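Long-range contact in uncharacterized protein AsbF (Bacillus anthracis, PDB 3DX5), which catalyses the manganese-dependent dehydration of 3-dehydroshikimate to 3,4-dihydroxybenzoate, the catechol building block of the siderophore petrobactin: residues A[118-130]-A[154-167]. Numbering follows the deposited sequence. Where two conformers were deposited one is given.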
# COMPACT_ATOMS: atom_id res chain seq x y z
N ARG A 118 -13.80 -3.81 -26.28
CA ARG A 118 -14.79 -3.10 -25.48
C ARG A 118 -16.06 -3.95 -25.34
O ARG A 118 -16.60 -4.02 -24.25
CB ARG A 118 -15.13 -1.73 -26.08
CG ARG A 118 -16.17 -0.97 -25.24
CD ARG A 118 -16.29 0.48 -25.63
NE ARG A 118 -17.32 1.15 -24.83
CZ ARG A 118 -17.16 2.33 -24.23
NH1 ARG A 118 -16.00 2.99 -24.36
NH2 ARG A 118 -18.18 2.87 -23.53
N GLN A 119 -16.42 -4.67 -26.42
CA GLN A 119 -17.52 -5.65 -26.39
C GLN A 119 -17.31 -6.76 -25.35
O GLN A 119 -18.19 -7.01 -24.53
CB GLN A 119 -17.79 -6.28 -27.78
CG GLN A 119 -18.31 -5.34 -28.86
CD GLN A 119 -18.20 -5.93 -30.29
OE1 GLN A 119 -18.03 -5.20 -31.26
NE2 GLN A 119 -18.26 -7.27 -30.40
N GLU A 120 -16.15 -7.43 -25.38
CA GLU A 120 -15.88 -8.46 -24.37
C GLU A 120 -15.97 -7.93 -22.91
O GLU A 120 -16.45 -8.63 -22.02
CB GLU A 120 -14.55 -9.18 -24.66
CG GLU A 120 -14.23 -10.32 -23.72
CD GLU A 120 -15.34 -11.35 -23.60
OE1 GLU A 120 -16.23 -11.41 -24.50
OE2 GLU A 120 -15.32 -12.10 -22.61
N TYR A 121 -15.54 -6.69 -22.67
CA TYR A 121 -15.59 -6.14 -21.32
C TYR A 121 -17.04 -5.80 -20.93
O TYR A 121 -17.43 -6.02 -19.79
CB TYR A 121 -14.69 -4.90 -21.17
CG TYR A 121 -13.18 -5.14 -21.10
CD1 TYR A 121 -12.50 -5.93 -22.05
CD2 TYR A 121 -12.42 -4.52 -20.11
CE1 TYR A 121 -11.10 -6.11 -21.98
CE2 TYR A 121 -11.05 -4.69 -20.04
CZ TYR A 121 -10.40 -5.47 -20.98
OH TYR A 121 -9.05 -5.59 -20.87
N VAL A 122 -17.83 -5.27 -21.88
CA VAL A 122 -19.26 -5.04 -21.61
C VAL A 122 -19.95 -6.34 -21.16
O VAL A 122 -20.69 -6.36 -20.16
CB VAL A 122 -19.97 -4.44 -22.87
CG1 VAL A 122 -21.53 -4.58 -22.80
CG2 VAL A 122 -19.58 -3.00 -23.07
N ASN A 123 -19.72 -7.42 -21.90
CA ASN A 123 -20.28 -8.72 -21.54
C ASN A 123 -19.87 -9.20 -20.13
O ASN A 123 -20.69 -9.76 -19.42
CB ASN A 123 -19.95 -9.79 -22.60
CG ASN A 123 -20.61 -9.48 -23.95
OD1 ASN A 123 -21.56 -8.66 -24.05
ND2 ASN A 123 -20.08 -10.10 -25.01
N ARG A 124 -18.62 -8.97 -19.76
CA ARG A 124 -18.13 -9.36 -18.43
C ARG A 124 -18.68 -8.52 -17.29
O ARG A 124 -19.05 -9.07 -16.24
CB ARG A 124 -16.61 -9.38 -18.39
CG ARG A 124 -16.11 -10.63 -19.11
CD ARG A 124 -14.63 -10.60 -19.31
NE ARG A 124 -14.18 -11.91 -19.81
CZ ARG A 124 -12.98 -12.43 -19.57
NH1 ARG A 124 -12.08 -11.74 -18.88
NH2 ARG A 124 -12.69 -13.63 -20.04
N ILE A 125 -18.76 -7.21 -17.49
CA ILE A 125 -19.42 -6.34 -16.50
C ILE A 125 -20.88 -6.80 -16.31
O ILE A 125 -21.38 -6.83 -15.18
CB ILE A 125 -19.36 -4.87 -16.92
CG1 ILE A 125 -17.91 -4.37 -16.93
CG2 ILE A 125 -20.19 -3.96 -15.96
CD1 ILE A 125 -17.75 -3.09 -17.79
N ARG A 126 -21.54 -7.17 -17.41
CA ARG A 126 -22.94 -7.62 -17.33
C ARG A 126 -23.04 -8.86 -16.46
O ARG A 126 -23.94 -8.96 -15.60
CB ARG A 126 -23.55 -7.91 -18.72
CG ARG A 126 -25.07 -8.13 -18.65
CD ARG A 126 -25.68 -8.48 -20.03
NE ARG A 126 -25.58 -7.31 -20.89
CZ ARG A 126 -24.83 -7.23 -21.98
NH1 ARG A 126 -24.09 -8.27 -22.38
NH2 ARG A 126 -24.81 -6.10 -22.66
N MSE A 127 -22.12 -9.80 -16.68
CA MSE A 127 -22.05 -11.05 -15.89
C MSE A 127 -21.84 -10.79 -14.41
O MSE A 127 -22.47 -11.42 -13.58
CB MSE A 127 -20.93 -11.97 -16.40
CG MSE A 127 -21.25 -12.54 -17.77
SE MSE A 127 -19.77 -13.59 -18.52
CE MSE A 127 -19.78 -14.96 -17.12
N ILE A 128 -20.93 -9.87 -14.09
CA ILE A 128 -20.69 -9.49 -12.70
C ILE A 128 -21.92 -8.83 -12.07
O ILE A 128 -22.24 -9.12 -10.93
CB ILE A 128 -19.43 -8.64 -12.59
CG1 ILE A 128 -18.21 -9.58 -12.65
CG2 ILE A 128 -19.42 -7.83 -11.29
CD1 ILE A 128 -16.97 -8.86 -13.08
N CYS A 129 -22.61 -7.98 -12.83
CA CYS A 129 -23.87 -7.41 -12.39
C CYS A 129 -24.91 -8.48 -12.07
O CYS A 129 -25.61 -8.39 -11.05
CB CYS A 129 -24.42 -6.44 -13.44
SG CYS A 129 -23.50 -4.91 -13.47
N GLU A 130 -25.02 -9.50 -12.93
CA GLU A 130 -26.00 -10.56 -12.70
C GLU A 130 -25.67 -11.42 -11.48
O GLU A 130 -26.57 -11.87 -10.78
CB GLU A 130 -26.21 -11.41 -13.96
CG GLU A 130 -27.39 -10.93 -14.80
CD GLU A 130 -28.73 -11.22 -14.13
OE1 GLU A 130 -29.41 -10.26 -13.67
OE2 GLU A 130 -29.09 -12.41 -14.05
N SER A 154 -18.06 8.35 -22.81
CA SER A 154 -17.75 6.92 -22.78
C SER A 154 -18.48 6.24 -21.62
O SER A 154 -18.98 5.11 -21.75
CB SER A 154 -16.26 6.66 -22.72
OG SER A 154 -16.03 5.26 -22.65
N THR A 155 -18.56 6.93 -20.49
CA THR A 155 -19.26 6.38 -19.33
C THR A 155 -20.74 6.20 -19.65
O THR A 155 -21.31 5.15 -19.38
CB THR A 155 -19.08 7.29 -18.11
OG1 THR A 155 -17.68 7.37 -17.82
CG2 THR A 155 -19.86 6.76 -16.86
N LEU A 156 -21.36 7.23 -20.21
CA LEU A 156 -22.77 7.13 -20.58
C LEU A 156 -22.99 6.00 -21.58
O LEU A 156 -23.94 5.22 -21.46
CB LEU A 156 -23.26 8.45 -21.17
CG LEU A 156 -23.39 9.57 -20.12
CD1 LEU A 156 -23.55 10.92 -20.81
CD2 LEU A 156 -24.55 9.26 -19.18
N GLU A 157 -22.12 5.92 -22.58
CA GLU A 157 -22.18 4.86 -23.56
C GLU A 157 -22.07 3.46 -22.90
O GLU A 157 -22.85 2.57 -23.19
CB GLU A 157 -21.04 5.09 -24.54
CG GLU A 157 -20.99 4.11 -25.62
CD GLU A 157 -21.77 4.62 -26.80
OE1 GLU A 157 -21.12 5.04 -27.80
OE2 GLU A 157 -23.03 4.64 -26.72
N LEU A 158 -21.08 3.27 -22.02
CA LEU A 158 -20.89 2.00 -21.30
C LEU A 158 -22.16 1.56 -20.56
O LEU A 158 -22.53 0.39 -20.60
CB LEU A 158 -19.74 2.14 -20.30
CG LEU A 158 -19.22 0.80 -19.77
CD1 LEU A 158 -18.65 -0.09 -20.91
CD2 LEU A 158 -18.12 1.07 -18.76
N LEU A 159 -22.80 2.51 -19.88
CA LEU A 159 -24.01 2.23 -19.10
C LEU A 159 -25.14 1.75 -20.01
O LEU A 159 -25.89 0.81 -19.68
CB LEU A 159 -24.45 3.47 -18.32
CG LEU A 159 -23.52 3.88 -17.17
CD1 LEU A 159 -23.83 5.32 -16.74
CD2 LEU A 159 -23.62 2.90 -15.94
N GLY A 160 -25.23 2.38 -21.18
CA GLY A 160 -26.22 1.96 -22.18
C GLY A 160 -25.83 0.63 -22.81
O GLY A 160 -26.69 -0.15 -23.15
N GLU A 161 -24.53 0.34 -22.95
CA GLU A 161 -24.13 -0.93 -23.59
C GLU A 161 -24.36 -2.14 -22.66
O GLU A 161 -24.78 -3.22 -23.11
CB GLU A 161 -22.66 -0.87 -24.03
CG GLU A 161 -22.37 0.13 -25.18
CD GLU A 161 -20.87 0.51 -25.32
OE1 GLU A 161 -20.11 0.61 -24.33
OE2 GLU A 161 -20.42 0.75 -26.47
N VAL A 162 -24.06 -1.98 -21.37
CA VAL A 162 -24.28 -3.07 -20.41
C VAL A 162 -25.79 -3.26 -20.18
O VAL A 162 -26.31 -4.40 -20.20
CB VAL A 162 -23.56 -2.83 -19.06
CG1 VAL A 162 -23.97 -3.87 -18.01
CG2 VAL A 162 -22.01 -2.84 -19.23
N ASP A 163 -26.49 -2.14 -19.96
CA ASP A 163 -27.94 -2.12 -19.85
C ASP A 163 -28.41 -3.13 -18.79
O ASP A 163 -29.22 -4.01 -19.07
CB ASP A 163 -28.55 -2.40 -21.24
CG ASP A 163 -30.03 -2.07 -21.29
OD1 ASP A 163 -30.53 -1.37 -20.39
OD2 ASP A 163 -30.70 -2.52 -22.24
N HIS A 164 -27.89 -3.02 -17.57
CA HIS A 164 -28.31 -3.90 -16.49
C HIS A 164 -28.71 -3.02 -15.29
O HIS A 164 -28.01 -2.06 -15.02
CB HIS A 164 -27.16 -4.84 -16.07
CG HIS A 164 -27.60 -5.94 -15.15
ND1 HIS A 164 -27.84 -5.73 -13.81
CD2 HIS A 164 -27.86 -7.25 -15.38
CE1 HIS A 164 -28.22 -6.87 -13.25
NE2 HIS A 164 -28.24 -7.81 -14.18
N PRO A 165 -29.82 -3.35 -14.58
CA PRO A 165 -30.31 -2.54 -13.46
C PRO A 165 -29.38 -2.46 -12.25
O PRO A 165 -29.54 -1.56 -11.43
CB PRO A 165 -31.65 -3.19 -13.09
CG PRO A 165 -31.62 -4.54 -13.69
CD PRO A 165 -30.81 -4.40 -14.95
N ASN A 166 -28.39 -3.34 -12.13
CA ASN A 166 -27.51 -3.27 -10.94
C ASN A 166 -26.18 -2.58 -11.19
O ASN A 166 -25.32 -2.54 -10.31
CB ASN A 166 -27.29 -4.64 -10.31
CG ASN A 166 -28.56 -5.23 -9.77
OD1 ASN A 166 -29.45 -5.58 -10.55
ND2 ASN A 166 -28.68 -5.31 -8.45
N LEU A 167 -25.97 -2.06 -12.41
CA LEU A 167 -24.74 -1.32 -12.71
C LEU A 167 -24.98 0.13 -12.34
O LEU A 167 -25.93 0.77 -12.85
CB LEU A 167 -24.39 -1.41 -14.19
CG LEU A 167 -23.06 -0.72 -14.50
CD1 LEU A 167 -21.95 -1.49 -13.75
CD2 LEU A 167 -22.86 -0.76 -16.01
O HOH W 1 -28.30 -6.60 -19.49
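Two neighbouring outer helices of the TIM barrel, 115-134 and 152-162, meet here through Arg-118, Val-122 and Arg-126 on one side and Ser-154, Leu-158, Glu-161 and Val-162 on the other, the axes of 118-130 and 154-162 crossing at -63°. Fully extended from CG to NE, Arg-118 reaches over the second helix and sits as a knob among Ser-154, Glu-157, Leu-158 and Glu-161. In a salt bridge its NE and NH2 grip the single oxygen Glu-161 OE1 side-on, NE on the syn lone pair at 2.9 Å and NH2 35° out of the carboxylate plane. NH1 meets Ser-154 OG at 2.8 Å, while NH2 also bonds to Ser-154 O; all these acceptors lie near the guanidinium plane. Ser-154 OG is further tied to Leu-148 O. Beneath this network Val-122 CG2 packs on Leu-158 CD1 (3.7 Å), and Ile-125 CG2 touches Val-162 CG2 and Leu-167 CD1. Where the second helix ends, Arg-126, bent at chi3 (-67°), brings NE to Val-162 O at 3.1 Å, and Asn-123 OD1 holds its NH1. Past the helix, Cys-129 CB and Pro-165 CD cover opposite faces of the His-164 ring, whose ND1 accepts from Asn-166 N, restraining its rotation. In one of two conformers, Glu-130 OE1 accepts from NE2 on its anti lone pair (2.8 Å). This pattern is consistent with a neutral imidazole protonated on NE2, its N-H probably polarised by the carboxylate.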